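Local coordinates for glycinin A3B4 subunit (Glycine max, PDB 2D5F), which serves as an 11S seed storage globulin of soybean, built from paired cupin domains and assembling into hexamers, at residues B[369-383]-B[429-443]. Numbering follows the deposited sequence.
Sequences AQYVVLYRNGIYSPH and VVAEQGGEQGLEYVV
The H383 ring is held between V430 CG1, whose methyl carbon lies 3.8 Å from the ring centroid over one face, and the Y380 ring on the opposite face, while E432 OE2 sits at its edge, 3.3 Å from H383 CE1. In-plane donation from H383 ND1 to S381 O (2.8 Å) helps fix the imidazole's rotation. The Y441 ring takes V372 CB over one face in a CH-pi contact; Y441 CG, wedged between the backbone N and the carbonyl carbon (chi1 63°), brings the ring over V372. The carboxylate of E432, beside a bound magnesium ion, lies in the same interior. On the other side of the sheet, Y371 OH donates to E440 OE2 (2.6 Å), ring and carboxylate planes 88° apart, and also bonds T395; E440 OE1 pairs with R396. A phenylalanine in place of Y371 would probably leave both E440 OE2 and T395 without their hydroxyl partner. Strand 369-374 pairs antiparallel with 438-443, and 379-381 with 429-435, H383 rejoining V430 after a beta bulge. The type II turn from Y375 to G378 and the corner at E436 and Q437 carry both chains side by side between sheets, a worked example of how the cupin jelly-roll beta-barrel links its two sheets.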
# COMPACT_ATOMS: atom_id res chain seq x y z
N ALA B 369 -5.64 11.34 -18.48
CA ALA B 369 -6.16 11.95 -19.70
C ALA B 369 -6.54 10.93 -20.75
O ALA B 369 -6.23 9.75 -20.63
CB ALA B 369 -5.12 12.91 -20.27
N GLN B 370 -7.24 11.42 -21.77
CA GLN B 370 -7.62 10.58 -22.89
C GLN B 370 -7.42 11.41 -24.15
O GLN B 370 -7.47 12.65 -24.10
CB GLN B 370 -9.08 10.14 -22.79
CG GLN B 370 -9.32 9.08 -21.72
CD GLN B 370 -10.74 8.54 -21.75
OE1 GLN B 370 -11.70 9.29 -21.73
NE2 GLN B 370 -10.87 7.21 -21.79
N TYR B 371 -7.13 10.74 -25.25
CA TYR B 371 -6.99 11.43 -26.52
C TYR B 371 -8.04 10.77 -27.39
O TYR B 371 -8.07 9.54 -27.52
CB TYR B 371 -5.61 11.25 -27.13
CG TYR B 371 -5.39 12.21 -28.28
CD1 TYR B 371 -5.44 11.78 -29.61
CD2 TYR B 371 -5.19 13.56 -28.03
CE1 TYR B 371 -5.31 12.69 -30.66
CE2 TYR B 371 -5.05 14.47 -29.07
CZ TYR B 371 -5.11 14.04 -30.38
OH TYR B 371 -5.00 14.96 -31.39
N VAL B 372 -8.93 11.58 -27.93
CA VAL B 372 -10.02 11.06 -28.75
C VAL B 372 -9.96 11.58 -30.18
O VAL B 372 -9.75 12.77 -30.42
CB VAL B 372 -11.38 11.45 -28.13
CG1 VAL B 372 -12.52 10.92 -28.99
CG2 VAL B 372 -11.48 10.89 -26.70
N VAL B 373 -10.15 10.66 -31.12
CA VAL B 373 -10.18 11.02 -32.54
C VAL B 373 -11.48 10.48 -33.13
O VAL B 373 -11.71 9.28 -33.12
CB VAL B 373 -9.00 10.40 -33.32
CG1 VAL B 373 -9.13 10.75 -34.80
CG2 VAL B 373 -7.68 10.92 -32.77
N LEU B 374 -12.33 11.39 -33.59
CA LEU B 374 -13.59 11.00 -34.20
C LEU B 374 -13.53 11.36 -35.67
O LEU B 374 -13.14 12.48 -36.04
CB LEU B 374 -14.77 11.73 -33.54
CG LEU B 374 -15.08 11.34 -32.09
CD1 LEU B 374 -16.18 12.24 -31.53
CD2 LEU B 374 -15.49 9.87 -32.03
N TYR B 375 -13.87 10.40 -36.52
CA TYR B 375 -13.85 10.64 -37.95
C TYR B 375 -15.18 11.29 -38.31
O TYR B 375 -16.07 11.41 -37.47
CB TYR B 375 -13.68 9.32 -38.70
CG TYR B 375 -12.48 8.52 -38.24
CD1 TYR B 375 -11.23 9.11 -38.08
CD2 TYR B 375 -12.60 7.16 -37.95
CE1 TYR B 375 -10.13 8.38 -37.65
CE2 TYR B 375 -11.50 6.41 -37.52
CZ TYR B 375 -10.27 7.03 -37.38
OH TYR B 375 -9.19 6.28 -36.98
N ARG B 376 -15.30 11.72 -39.57
CA ARG B 376 -16.50 12.37 -40.06
C ARG B 376 -17.75 11.63 -39.60
O ARG B 376 -17.91 10.44 -39.87
CB ARG B 376 -16.46 12.44 -41.59
CG ARG B 376 -17.55 13.29 -42.24
CD ARG B 376 -17.38 13.30 -43.75
NE ARG B 376 -18.48 13.95 -44.46
CZ ARG B 376 -18.67 15.27 -44.54
NH1 ARG B 376 -17.81 16.10 -43.96
NH2 ARG B 376 -19.71 15.75 -45.20
N ASN B 377 -18.62 12.34 -38.89
CA ASN B 377 -19.86 11.78 -38.37
C ASN B 377 -19.68 10.74 -37.28
O ASN B 377 -20.66 10.17 -36.79
CB ASN B 377 -20.68 11.19 -39.52
CG ASN B 377 -21.08 12.23 -40.54
OD1 ASN B 377 -21.66 13.25 -40.19
ND2 ASN B 377 -20.76 11.97 -41.80
N GLY B 378 -18.43 10.49 -36.89
CA GLY B 378 -18.17 9.51 -35.84
C GLY B 378 -18.75 9.97 -34.52
O GLY B 378 -18.61 11.14 -34.14
N ILE B 379 -19.38 9.05 -33.80
CA ILE B 379 -19.99 9.40 -32.52
C ILE B 379 -19.40 8.70 -31.30
O ILE B 379 -19.10 7.51 -31.32
CB ILE B 379 -21.50 9.07 -32.53
CG1 ILE B 379 -22.23 9.97 -33.53
CG2 ILE B 379 -22.08 9.24 -31.13
CD1 ILE B 379 -23.71 9.66 -33.66
N TYR B 380 -19.22 9.48 -30.23
CA TYR B 380 -18.75 8.97 -28.95
C TYR B 380 -20.05 9.06 -28.15
O TYR B 380 -20.38 10.11 -27.61
CB TYR B 380 -17.68 9.88 -28.35
CG TYR B 380 -16.98 9.31 -27.13
CD1 TYR B 380 -17.56 8.30 -26.37
CD2 TYR B 380 -15.75 9.83 -26.71
CE1 TYR B 380 -16.93 7.81 -25.21
CE2 TYR B 380 -15.12 9.36 -25.57
CZ TYR B 380 -15.71 8.35 -24.83
OH TYR B 380 -15.09 7.89 -23.69
N SER B 381 -20.80 7.96 -28.12
CA SER B 381 -22.09 7.91 -27.44
C SER B 381 -22.11 8.44 -26.01
O SER B 381 -21.08 8.49 -25.34
CB SER B 381 -22.66 6.49 -27.49
OG SER B 381 -21.73 5.55 -26.99
N PRO B 382 -23.30 8.85 -25.52
CA PRO B 382 -23.46 9.38 -24.17
C PRO B 382 -22.72 8.57 -23.11
O PRO B 382 -22.95 7.38 -22.93
CB PRO B 382 -24.98 9.36 -23.98
CG PRO B 382 -25.47 9.69 -25.36
CD PRO B 382 -24.59 8.82 -26.23
N HIS B 383 -21.82 9.25 -22.40
CA HIS B 383 -21.02 8.65 -21.35
C HIS B 383 -20.76 9.70 -20.28
O HIS B 383 -21.02 10.89 -20.50
CB HIS B 383 -19.68 8.17 -21.93
CG HIS B 383 -18.87 9.25 -22.58
ND1 HIS B 383 -19.17 9.77 -23.82
CD2 HIS B 383 -17.76 9.91 -22.16
CE1 HIS B 383 -18.28 10.69 -24.14
NE2 HIS B 383 -17.42 10.80 -23.15
N VAL B 429 -23.41 13.98 -18.15
CA VAL B 429 -23.37 13.13 -19.32
C VAL B 429 -22.98 13.92 -20.56
O VAL B 429 -23.53 14.99 -20.83
CB VAL B 429 -24.72 12.44 -19.53
CG1 VAL B 429 -24.66 11.51 -20.74
CG2 VAL B 429 -25.09 11.67 -18.26
N VAL B 430 -22.01 13.40 -21.31
CA VAL B 430 -21.54 14.08 -22.51
C VAL B 430 -21.50 13.16 -23.74
O VAL B 430 -21.38 11.93 -23.62
CB VAL B 430 -20.13 14.68 -22.27
CG1 VAL B 430 -19.14 13.56 -21.93
CG2 VAL B 430 -19.67 15.46 -23.49
N ALA B 431 -21.61 13.76 -24.92
CA ALA B 431 -21.56 13.02 -26.17
C ALA B 431 -20.94 13.92 -27.23
O ALA B 431 -21.09 15.14 -27.17
CB ALA B 431 -22.95 12.58 -26.59
N GLU B 432 -20.24 13.32 -28.19
CA GLU B 432 -19.58 14.07 -29.25
C GLU B 432 -19.74 13.42 -30.62
O GLU B 432 -19.74 12.19 -30.73
CB GLU B 432 -18.08 14.21 -28.94
CG GLU B 432 -17.73 15.03 -27.71
CD GLU B 432 -17.39 14.19 -26.49
OE1 GLU B 432 -16.87 14.77 -25.51
OE2 GLU B 432 -17.63 12.96 -26.50
N GLN B 433 -19.88 14.24 -31.66
CA GLN B 433 -19.98 13.73 -33.02
C GLN B 433 -19.06 14.53 -33.93
O GLN B 433 -19.18 15.75 -34.04
CB GLN B 433 -21.41 13.81 -33.56
CG GLN B 433 -21.52 13.35 -35.02
CD GLN B 433 -22.93 12.97 -35.42
OE1 GLN B 433 -23.90 13.52 -34.91
NE2 GLN B 433 -23.06 12.03 -36.35
N GLY B 434 -18.13 13.83 -34.57
CA GLY B 434 -17.19 14.48 -35.46
C GLY B 434 -17.87 15.25 -36.58
O GLY B 434 -18.86 14.79 -37.15
N GLY B 435 -17.34 16.42 -36.89
CA GLY B 435 -17.91 17.23 -37.94
C GLY B 435 -17.48 16.76 -39.32
O GLY B 435 -17.12 15.60 -39.52
N GLU B 436 -17.50 17.68 -40.26
CA GLU B 436 -17.12 17.40 -41.63
C GLU B 436 -15.67 16.96 -41.76
O GLU B 436 -15.36 16.03 -42.50
CB GLU B 436 -17.36 18.65 -42.49
CG GLU B 436 -18.75 19.29 -42.33
CD GLU B 436 -18.91 20.09 -41.02
OE1 GLU B 436 -18.88 19.49 -39.92
OE2 GLU B 436 -19.05 21.32 -41.10
N GLN B 437 -14.78 17.64 -41.03
CA GLN B 437 -13.35 17.31 -41.08
C GLN B 437 -12.92 16.43 -39.92
O GLN B 437 -11.74 16.21 -39.70
CB GLN B 437 -12.51 18.60 -41.07
CG GLN B 437 -12.88 19.61 -42.16
CD GLN B 437 -12.83 19.01 -43.55
OE1 GLN B 437 -11.77 18.59 -44.01
NE2 GLN B 437 -13.98 18.97 -44.23
N GLY B 438 -13.90 15.92 -39.18
CA GLY B 438 -13.58 15.08 -38.04
C GLY B 438 -13.34 15.95 -36.82
O GLY B 438 -13.47 17.17 -36.87
N LEU B 439 -12.98 15.31 -35.71
CA LEU B 439 -12.72 16.01 -34.46
C LEU B 439 -11.69 15.27 -33.63
O LEU B 439 -11.77 14.06 -33.48
CB LEU B 439 -14.02 16.12 -33.66
CG LEU B 439 -13.86 16.67 -32.23
CD1 LEU B 439 -13.60 18.17 -32.27
CD2 LEU B 439 -15.11 16.38 -31.44
N GLU B 440 -10.73 16.01 -33.09
CA GLU B 440 -9.69 15.43 -32.24
C GLU B 440 -9.54 16.30 -31.00
O GLU B 440 -9.57 17.52 -31.09
CB GLU B 440 -8.33 15.38 -32.94
CG GLU B 440 -8.28 14.60 -34.23
CD GLU B 440 -6.86 14.31 -34.65
OE1 GLU B 440 -6.66 13.94 -35.82
OE2 GLU B 440 -5.94 14.45 -33.81
N TYR B 441 -9.37 15.66 -29.85
CA TYR B 441 -9.19 16.41 -28.63
C TYR B 441 -8.58 15.58 -27.51
O TYR B 441 -8.61 14.35 -27.53
CB TYR B 441 -10.53 16.99 -28.15
CG TYR B 441 -11.57 15.95 -27.78
CD1 TYR B 441 -12.47 15.46 -28.73
CD2 TYR B 441 -11.67 15.47 -26.48
CE1 TYR B 441 -13.44 14.52 -28.39
CE2 TYR B 441 -12.63 14.54 -26.12
CZ TYR B 441 -13.52 14.07 -27.07
OH TYR B 441 -14.48 13.16 -26.70
N VAL B 442 -8.01 16.28 -26.54
CA VAL B 442 -7.45 15.62 -25.38
C VAL B 442 -8.43 15.97 -24.27
O VAL B 442 -9.11 17.00 -24.35
CB VAL B 442 -6.05 16.16 -25.00
CG1 VAL B 442 -6.12 17.66 -24.71
CG2 VAL B 442 -5.53 15.42 -23.77
N VAL B 443 -8.55 15.11 -23.27
CA VAL B 443 -9.44 15.38 -22.16
C VAL B 443 -8.65 15.16 -20.90
O VAL B 443 -8.21 14.04 -20.63
CB VAL B 443 -10.63 14.41 -22.07
CG1 VAL B 443 -11.64 14.93 -21.06
CG2 VAL B 443 -11.26 14.24 -23.41